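Local coordinates for protein arginine--tRNA ligase (Campylobacter jejuni, PDB 3FNR) that catalyses the ATP-dependent attachment of L-arginine to tRNA(Arg), with release of AMP and diphosphate, at residues E10-A15 / L428-S433; A385-A390 / Q397-Y402; K404-N409 / L437-A442. The protein carries 1 engineered substitution. All coordinates share one frame; numbering follows the deposited sequence.

Contact 1 of 3, residues E10-A15 / L428-S433; sequences ELANQA and LLKLFS
K430 reaches across from helix 425-445 to meet N13 of helix 5-17, and the two side chains cross at about a right angle. A chi1 of -169° sets CG opposite the backbone N, and with every later torsion extended the lysine spans a wide interval: the closest CA atoms, those of A12 and L431, are still 8.4 Å apart. Its ammonium ends 2.7 Å from N13 OD1, with K430 NZ as the donor. The C=O...donor angle of 126° is ordinary, but NZ stands 40° above the plane of the amide, so it is not on a lone pair. K430 NZ is also hydrogen-bonded to N9 OD1, its strongest polar partner, and to the backbone oxygens of M362 and A364. Four uncharged oxygens thus accept from NZ, which would be expected to compensate for burying a charged group. E10 OE2, 6.8 Å from K430 NZ, is not in contact and would probably add only a weak attraction. Short of the ammonium the contact is thin: A12 CB lies 4.2 Å from K430 CE, and only 102 Å² is buried in all. The contact thus pins the N-terminal helix to the helical anticodon-binding domain through one long polar arm. Around it, L431 packs on helix 371-381, which L11 also touches, while F432 turns to helices 336-353 and 398-416, and L429 leans on F351 of the former.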
loop_
_atom_site.group_PDB
_atom_site.type_symbol
_atom_site.label_atom_id
_atom_site.label_comp_id
_atom_site.label_asym_id
_atom_site.label_seq_id
_atom_site.Cartn_x
_atom_site.Cartn_y
_atom_site.Cartn_z
ATOM N N GLU A 10 26.956 4.662 -23.280
ATOM C CA GLU A 10 25.938 4.140 -24.188
ATOM C C GLU A 10 24.630 3.861 -23.460
ATOM O O GLU A 10 23.562 4.227 -23.949
ATOM C CB GLU A 10 26.431 2.911 -24.961
ATOM C CG GLU A 10 27.304 3.251 -26.180
ATOM C CD GLU A 10 26.801 4.462 -26.963
ATOM O OE1 GLU A 10 25.678 4.408 -27.521
ATOM O OE2 GLU A 10 27.537 5.473 -27.020
ATOM N N LEU A 11 24.729 3.248 -22.280
ATOM C CA LEU A 11 23.571 3.038 -21.400
ATOM C C LEU A 11 22.938 4.359 -20.973
ATOM O O LEU A 11 21.708 4.475 -20.922
ATOM C CB LEU A 11 23.958 2.214 -20.165
ATOM C CG LEU A 11 24.331 0.737 -20.352
ATOM C CD1 LEU A 11 24.468 0.061 -18.996
ATOM C CD2 LEU A 11 23.312 -0.017 -21.211
ATOM N N ALA A 12 23.780 5.352 -20.683
ATOM C CA ALA A 12 23.314 6.696 -20.337
ATOM C C ALA A 12 22.542 7.312 -21.494
ATOM O O ALA A 12 21.469 7.878 -21.290
ATOM C CB ALA A 12 24.470 7.582 -19.929
ATOM N N ASN A 13 23.064 7.163 -22.710
ATOM C CA ASN A 13 22.383 7.659 -23.903
ATOM C C ASN A 13 21.026 7.001 -24.128
ATOM O O ASN A 13 20.076 7.671 -24.512
ATOM C CB ASN A 13 23.256 7.481 -25.142
ATOM C CG ASN A 13 24.318 8.556 -25.270
ATOM O OD1 ASN A 13 24.200 9.643 -24.701
ATOM N ND2 ASN A 13 25.362 8.259 -26.034
ATOM N N GLN A 14 20.941 5.697 -23.876
ATOM C CA GLN A 14 19.683 4.958 -24.028
ATOM C C GLN A 14 18.643 5.379 -22.998
ATOM O O GLN A 14 17.462 5.533 -23.323
ATOM C CB GLN A 14 19.931 3.456 -23.943
ATOM C CG GLN A 14 20.665 2.901 -25.162
ATOM C CD GLN A 14 21.348 1.574 -24.894
ATOM O OE1 GLN A 14 22.352 1.242 -25.533
ATOM N NE2 GLN A 14 20.813 0.806 -23.942
ATOM N N ALA A 15 19.102 5.564 -21.764
ATOM C CA ALA A 15 18.274 6.025 -20.667
ATOM C C ALA A 15 17.729 7.423 -20.923
ATOM O O ALA A 15 16.551 7.686 -20.697
ATOM C CB ALA A 15 19.077 6.008 -19.379
ATOM N N LEU A 428 29.646 16.655 -16.653
ATOM C CA LEU A 428 29.092 16.710 -15.302
ATOM C C LEU A 428 27.577 16.898 -15.313
ATOM O O LEU A 428 26.867 16.224 -14.578
ATOM C CB LEU A 428 29.773 17.807 -14.488
ATOM C CG LEU A 428 31.273 17.598 -14.249
ATOM C CD1 LEU A 428 31.917 18.875 -13.715
ATOM C CD2 LEU A 428 31.508 16.443 -13.297
ATOM N N LEU A 429 27.092 17.803 -16.156
ATOM C CA LEU A 429 25.657 17.992 -16.327
ATOM C C LEU A 429 24.949 16.718 -16.795
ATOM O O LEU A 429 23.902 16.368 -16.252
ATOM C CB LEU A 429 25.369 19.153 -17.280
ATOM C CG LEU A 429 25.669 20.553 -16.734
ATOM C CD1 LEU A 429 25.444 21.602 -17.815
ATOM C CD2 LEU A 429 24.842 20.869 -15.488
ATOM N N LYS A 430 25.526 16.024 -17.778
ATOM C CA LYS A 430 24.932 14.784 -18.297
ATOM C C LYS A 430 24.871 13.723 -17.198
ATOM O O LYS A 430 23.851 13.040 -17.041
ATOM C CB LYS A 430 25.702 14.255 -19.505
ATOM C CG LYS A 430 24.986 13.126 -20.255
ATOM C CD LYS A 430 25.863 12.541 -21.356
ATOM C CE LYS A 430 25.306 11.238 -21.890
ATOM N NZ LYS A 430 26.052 10.791 -23.101
ATOM N N LEU A 431 25.959 13.614 -16.438
ATOM C CA LEU A 431 25.992 12.778 -15.260
ATOM C C LEU A 431 24.819 13.135 -14.353
ATOM O O LEU A 431 24.045 12.259 -13.979
ATOM C CB LEU A 431 27.311 12.949 -14.503
ATOM C CG LEU A 431 27.413 12.227 -13.155
ATOM C CD1 LEU A 431 27.246 10.740 -13.325
ATOM C CD2 LEU A 431 28.726 12.514 -12.469
ATOM N N PHE A 432 24.687 14.423 -14.040
ATOM C CA PHE A 432 23.655 14.911 -13.124
ATOM C C PHE A 432 22.257 14.609 -13.645
ATOM O O PHE A 432 21.375 14.245 -12.866
ATOM C CB PHE A 432 23.814 16.414 -12.871
ATOM C CG PHE A 432 24.954 16.774 -11.942
ATOM C CD1 PHE A 432 24.994 18.030 -11.355
ATOM C CD2 PHE A 432 25.973 15.867 -11.647
ATOM C CE1 PHE A 432 26.030 18.385 -10.509
ATOM C CE2 PHE A 432 27.023 16.215 -10.804
ATOM C CZ PHE A 432 27.050 17.474 -10.232
ATOM N N SER A 433 22.072 14.724 -14.962
ATOM C CA SER A 433 20.768 14.499 -15.589
ATOM C C SER A 433 20.329 13.059 -15.408
ATOM O O SER A 433 19.139 12.775 -15.279
ATOM C CB SER A 433 20.786 14.857 -17.073
ATOM O OG SER A 433 21.467 13.873 -17.824
#

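Contact 2 of 3, residues A385-A390 / Q397-Y402; sequences AVLNDA and QKIPDY
This contact closes a helical hairpin in the DALR anticodon-binding domain: helix 383-393 turns back through a short connection into helix 398-416. The antiparallel sense is plain from the angle of 157° between the local axes, which approach to 10.0 Å. Near the turn the backbones are closest, with A390 CA 6.0 Å from K398 CA, a spacing that the small methyl of A390 permits; its CB lies 4.2 Å from K398 CB. Farther from the turn V386 uses both of its methyls. CG1, which a chi1 of 175° places beside the carbonyl carbon, packs at 3.9 Å from K398 O, whereas CG2 comes to 3.8 Å from Y402 CD1, meeting the ring obliquely. The tyrosine's hydroxyl is engaged outside the hairpin, where it is hydrogen-bonded to E379 O. On another flank L387 and I399 cross at about a right angle: L387 CD2 sits 4.1 Å from I399 CG1 and equally far from CD1, so one methyl rests against the outer part of the isoleucine chain. L62 of helix 50-65 touches both residues, which links this flank to the catalytic part of the chain. At the margin K398 bends at chi2 (-95°) and chi4, bringing NZ toward D389 OD2, though the salt bridge is long at 3.9 Å. No hydrogen bond crosses between the segments, and apart from that salt bridge the side-chain pairs are apolar; 291 Å² is buried in all. The chemistry therefore implies a hairpin held chiefly by apolar fit, with the charged pair a loose, partly solvent-facing supplement whose electrostatic contribution is probably modest.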
loop_
_atom_site.group_PDB
_atom_site.type_symbol
_atom_site.label_atom_id
_atom_site.label_comp_id
_atom_site.label_asym_id
_atom_site.label_seq_id
_atom_site.Cartn_x
_atom_site.Cartn_y
_atom_site.Cartn_z
ATOM N N ALA A 385 18.744 -3.046 -11.801
ATOM C CA ALA A 385 19.104 -4.211 -10.993
ATOM C C ALA A 385 18.421 -4.177 -9.629
ATOM O O ALA A 385 17.875 -5.177 -9.186
ATOM C CB ALA A 385 20.628 -4.284 -10.814
ATOM N N VAL A 386 18.461 -3.017 -8.979
ATOM C CA VAL A 386 17.854 -2.837 -7.664
ATOM C C VAL A 386 16.353 -3.132 -7.699
ATOM O O VAL A 386 15.868 -3.891 -6.862
ATOM C CB VAL A 386 18.125 -1.419 -7.105
ATOM C CG1 VAL A 386 17.383 -1.205 -5.790
ATOM C CG2 VAL A 386 19.636 -1.216 -6.897
ATOM N N LEU A 387 15.644 -2.563 -8.683
ATOM C CA LEU A 387 14.183 -2.711 -8.780
ATOM C C LEU A 387 13.754 -4.162 -8.994
ATOM O O LEU A 387 12.828 -4.643 -8.346
ATOM C CB LEU A 387 13.616 -1.838 -9.904
ATOM C CG LEU A 387 13.770 -0.331 -9.720
ATOM C CD1 LEU A 387 13.190 0.408 -10.920
ATOM C CD2 LEU A 387 13.178 0.174 -8.393
ATOM N N ASN A 388 14.440 -4.853 -9.900
ATOM C CA ASN A 388 14.164 -6.263 -10.156
ATOM C C ASN A 388 14.425 -7.118 -8.928
ATOM O O ASN A 388 13.645 -8.011 -8.608
ATOM C CB ASN A 388 14.962 -6.758 -11.362
ATOM C CG ASN A 388 14.359 -6.300 -12.684
ATOM O OD1 ASN A 388 13.351 -6.843 -13.143
ATOM N ND2 ASN A 388 14.976 -5.300 -13.306
ATOM N N ASP A 389 15.499 -6.802 -8.221
ATOM C CA ASP A 389 15.873 -7.519 -7.013
ATOM C C ASP A 389 14.877 -7.237 -5.895
ATOM O O ASP A 389 14.524 -8.136 -5.133
ATOM C CB ASP A 389 17.280 -7.097 -6.587
ATOM C CG ASP A 389 18.092 -8.244 -6.038
ATOM O OD1 ASP A 389 19.012 -8.697 -6.756
ATOM O OD2 ASP A 389 17.808 -8.699 -4.904
ATOM N N ALA A 390 14.419 -5.988 -5.810
ATOM C CA ALA A 390 13.439 -5.590 -4.801
ATOM C C ALA A 390 12.111 -6.313 -4.998
ATOM O O ALA A 390 11.503 -6.755 -4.031
ATOM C CB ALA A 390 13.228 -4.082 -4.803
ATOM N N GLN A 397 12.050 -2.058 0.813
ATOM C CA GLN A 397 12.926 -1.116 1.513
ATOM C C GLN A 397 14.264 -0.888 0.822
ATOM O O GLN A 397 14.955 0.075 1.143
ATOM C CB GLN A 397 13.139 -1.524 2.980
ATOM C CG GLN A 397 14.146 -2.651 3.222
ATOM C CD GLN A 397 13.598 -4.035 2.880
ATOM O OE1 GLN A 397 12.387 -4.226 2.727
ATOM N NE2 GLN A 397 14.494 -5.007 2.763
ATOM N N LYS A 398 14.616 -1.757 -0.127
ATOM C CA LYS A 398 15.768 -1.547 -1.005
ATOM C C LYS A 398 15.606 -0.298 -1.881
ATOM O O LYS A 398 16.597 0.305 -2.304
ATOM C CB LYS A 398 16.009 -2.773 -1.900
ATOM C CG LYS A 398 16.326 -4.084 -1.172
ATOM C CD LYS A 398 17.827 -4.334 -1.047
ATOM C CE LYS A 398 18.137 -5.735 -0.507
ATOM N NZ LYS A 398 17.713 -6.825 -1.443
ATOM N N ILE A 399 14.365 0.089 -2.166
ATOM C CA ILE A 399 14.129 1.309 -2.947
ATOM C C ILE A 399 14.522 2.605 -2.177
ATOM O O ILE A 399 15.339 3.375 -2.691
ATOM C CB ILE A 399 12.694 1.376 -3.584
ATOM C CG1 ILE A 399 12.392 0.125 -4.417
ATOM C CG2 ILE A 399 12.546 2.613 -4.463
ATOM C CD1 ILE A 399 10.929 0.062 -4.932
ATOM N N PRO A 400 13.955 2.856 -0.961
ATOM C CA PRO A 400 14.489 3.965 -0.142
ATOM C C PRO A 400 15.994 3.885 0.163
ATOM O O PRO A 400 16.663 4.921 0.154
ATOM C CB PRO A 400 13.699 3.858 1.170
ATOM C CG PRO A 400 12.469 3.131 0.831
ATOM C CD PRO A 400 12.794 2.219 -0.301
ATOM N N ASP A 401 16.513 2.684 0.427
ATOM C CA ASP A 401 17.951 2.487 0.687
ATOM C C ASP A 401 18.832 2.935 -0.481
ATOM O O ASP A 401 19.873 3.560 -0.269
ATOM C CB ASP A 401 18.264 1.023 1.003
ATOM C CG ASP A 401 17.747 0.583 2.365
ATOM O OD1 ASP A 401 17.803 -0.639 2.639
ATOM O OD2 ASP A 401 17.279 1.438 3.151
ATOM N N TYR A 402 18.410 2.592 -1.698
ATOM C CA TYR A 402 19.113 2.964 -2.920
ATOM C C TYR A 402 19.156 4.482 -3.035
ATOM O O TYR A 402 20.201 5.069 -3.317
ATOM C CB TYR A 402 18.408 2.360 -4.152
ATOM C CG TYR A 402 18.880 2.929 -5.484
ATOM C CD1 TYR A 402 20.026 2.444 -6.103
ATOM C CD2 TYR A 402 18.178 3.954 -6.114
ATOM C CE1 TYR A 402 20.473 2.978 -7.322
ATOM C CE2 TYR A 402 18.614 4.495 -7.319
ATOM C CZ TYR A 402 19.759 4.008 -7.917
ATOM O OH TYR A 402 20.172 4.543 -9.116
#

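Contact 3 of 3, residues K404-N409 / L437-A442; sequences KNLAAN and LSIKTA
Helices 398-416 and 425-445 run in broadly opposite directions here, and their nearest CA atoms, those of L406 and I439, are 8.1 Å apart; the atoms that touch are all side-chain carbons. L406 does most of the reaching. Its chi1 of 179° holds CG trans to the backbone nitrogen, which carries the isobutyl group out toward the other helix, and a single methyl, CD2, makes both contacts. That methyl lies 3.9 Å from S438 CB and 4.1 Å from I439 CG1, fitting against two consecutive residues, while the chains of L406 and I439 cross at a slant. The isoleucine answers with its longer branch: a chi1 of -74° puts CG1 across from the carbonyl carbon, and in that position it turns to the leucine methyl. All three residues are buried, although just 115 Å² is covered between the segments. The pairing belongs to the helical bundle of the DALR anticodon-binding domain: L406 also packs on L376 and E379 of helix 371-381, and I439 on I340, A343 and H344 of helix 336-353. I340 is shared, for A407, the residue after the leucine, rests on it too. S438 turns only carbon to L406, its hydroxyl being hydrogen-bonded to A380 O and weakly to L434 O.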
loop_
_atom_site.group_PDB
_atom_site.type_symbol
_atom_site.label_atom_id
_atom_site.label_comp_id
_atom_site.label_asym_id
_atom_site.label_seq_id
_atom_site.Cartn_x
_atom_site.Cartn_y
_atom_site.Cartn_z
ATOM N N LYS A 404 18.556 6.867 -0.732
ATOM C CA LYS A 404 19.348 7.443 0.354
ATOM C C LYS A 404 20.824 7.524 -0.004
ATOM O O LYS A 404 21.442 8.585 0.102
ATOM C CB LYS A 404 19.213 6.593 1.617
ATOM C CG LYS A 404 18.337 7.181 2.690
ATOM C CD LYS A 404 18.591 6.503 4.043
ATOM C CE LYS A 404 18.310 4.997 4.004
ATOM N NZ LYS A 404 18.507 4.342 5.332
ATOM N N ASN A 405 21.381 6.391 -0.420
ATOM C CA ASN A 405 22.785 6.310 -0.772
ATOM C C ASN A 405 23.118 7.126 -2.017
ATOM O O ASN A 405 24.161 7.768 -2.074
ATOM C CB ASN A 405 23.206 4.853 -0.940
ATOM C CG ASN A 405 23.105 4.063 0.354
ATOM O OD1 ASN A 405 23.386 4.575 1.442
ATOM N ND2 ASN A 405 22.707 2.803 0.239
ATOM N N LEU A 406 22.226 7.115 -2.999
ATOM C CA LEU A 406 22.428 7.889 -4.224
ATOM C C LEU A 406 22.411 9.394 -3.961
ATOM O O LEU A 406 23.195 10.140 -4.562
ATOM C CB LEU A 406 21.372 7.525 -5.261
ATOM C CG LEU A 406 21.369 8.217 -6.631
ATOM C CD1 LEU A 406 22.638 7.925 -7.414
ATOM C CD2 LEU A 406 20.171 7.762 -7.417
ATOM N N ALA A 407 21.524 9.839 -3.070
ATOM C CA ALA A 407 21.449 11.260 -2.711
ATOM C C ALA A 407 22.705 11.683 -1.953
ATOM O O ALA A 407 23.261 12.743 -2.232
ATOM C CB ALA A 407 20.220 11.555 -1.888
ATOM N N ALA A 408 23.144 10.842 -1.014
ATOM C CA ALA A 408 24.344 11.097 -0.224
ATOM C C ALA A 408 25.560 11.261 -1.135
ATOM O O ALA A 408 26.282 12.250 -1.036
ATOM C CB ALA A 408 24.581 9.966 0.769
ATOM N N ASN A 409 25.755 10.291 -2.029
ATOM C CA ASN A 409 26.861 10.295 -2.969
ATOM C C ASN A 409 26.805 11.442 -3.960
ATOM O O ASN A 409 27.839 12.037 -4.248
ATOM C CB ASN A 409 26.950 8.960 -3.689
ATOM C CG ASN A 409 27.305 7.838 -2.758
ATOM O OD1 ASN A 409 28.053 8.024 -1.803
ATOM N ND2 ASN A 409 26.755 6.663 -3.014
ATOM N N LEU A 437 17.255 11.529 -13.035
ATOM C CA LEU A 437 16.333 10.583 -13.648
ATOM C C LEU A 437 16.085 9.356 -12.772
ATOM O O LEU A 437 14.945 8.912 -12.652
ATOM C CB LEU A 437 16.817 10.176 -15.045
ATOM C CG LEU A 437 15.993 9.153 -15.843
ATOM C CD1 LEU A 437 14.564 9.641 -16.113
ATOM C CD2 LEU A 437 16.697 8.772 -17.127
ATOM N N SER A 438 17.145 8.830 -12.156
ATOM C CA SER A 438 17.033 7.722 -11.207
ATOM C C SER A 438 16.240 8.109 -9.961
ATOM O O SER A 438 15.452 7.310 -9.458
ATOM C CB SER A 438 18.412 7.223 -10.802
ATOM O OG SER A 438 19.080 6.678 -11.926
ATOM N N ILE A 439 16.443 9.333 -9.476
ATOM C CA ILE A 439 15.722 9.818 -8.301
ATOM C C ILE A 439 14.227 9.880 -8.620
ATOM O O ILE A 439 13.403 9.295 -7.895
ATOM C CB ILE A 439 16.284 11.180 -7.803
ATOM C CG1 ILE A 439 17.629 10.958 -7.109
ATOM C CG2 ILE A 439 15.313 11.874 -6.849
ATOM C CD1 ILE A 439 18.381 12.216 -6.773
ATOM N N LYS A 440 13.910 10.520 -9.744
ATOM C CA LYS A 440 12.540 10.694 -10.227
ATOM C C LYS A 440 11.828 9.363 -10.483
ATOM O O LYS A 440 10.701 9.164 -10.026
ATOM C CB LYS A 440 12.544 11.550 -11.500
ATOM C CG LYS A 440 11.175 11.759 -12.116
ATOM C CD LYS A 440 11.115 13.078 -12.854
ATOM C CE LYS A 440 11.199 12.889 -14.345
ATOM N NZ LYS A 440 9.838 12.649 -14.889
ATOM N N THR A 441 12.488 8.470 -11.217
ATOM C CA THR A 441 11.964 7.139 -11.488
ATOM C C THR A 441 11.640 6.382 -10.193
ATOM O O THR A 441 10.485 6.039 -9.961
ATOM C CB THR A 441 12.928 6.329 -12.382
ATOM O OG1 THR A 441 13.142 7.044 -13.611
ATOM C CG2 THR A 441 12.367 4.937 -12.686
ATOM N N ALA A 442 12.645 6.164 -9.345
ATOM C CA ALA A 442 12.467 5.395 -8.114
ATOM C C ALA A 442 11.401 6.004 -7.203
ATOM O O ALA A 442 10.536 5.279 -6.689
ATOM C CB ALA A 442 13.781 5.259 -7.374
#

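In the fold
Contacts 2 and 3 share helix 398-416, and contacts 1 and 3 share helix 425-445, so the three tie one helical assembly together. Contact 3 touches each of the others: Y402 OH lies 3.6 Å from S438 CB, and A15 O lies 3.7 Å from L437 CD2. Contacts 1 and 2 do not meet, their nearest atoms being about 10 Å apart. Contact 3 is buried and meets through carbon atoms only. Contact 2, partly buried, adds a weak charged pair at its margin. Contact 1, whose centre is about 32 Å from the centre of the chain, the farthest of the three, depends on a buried lysine and joins segments 413 residues apart.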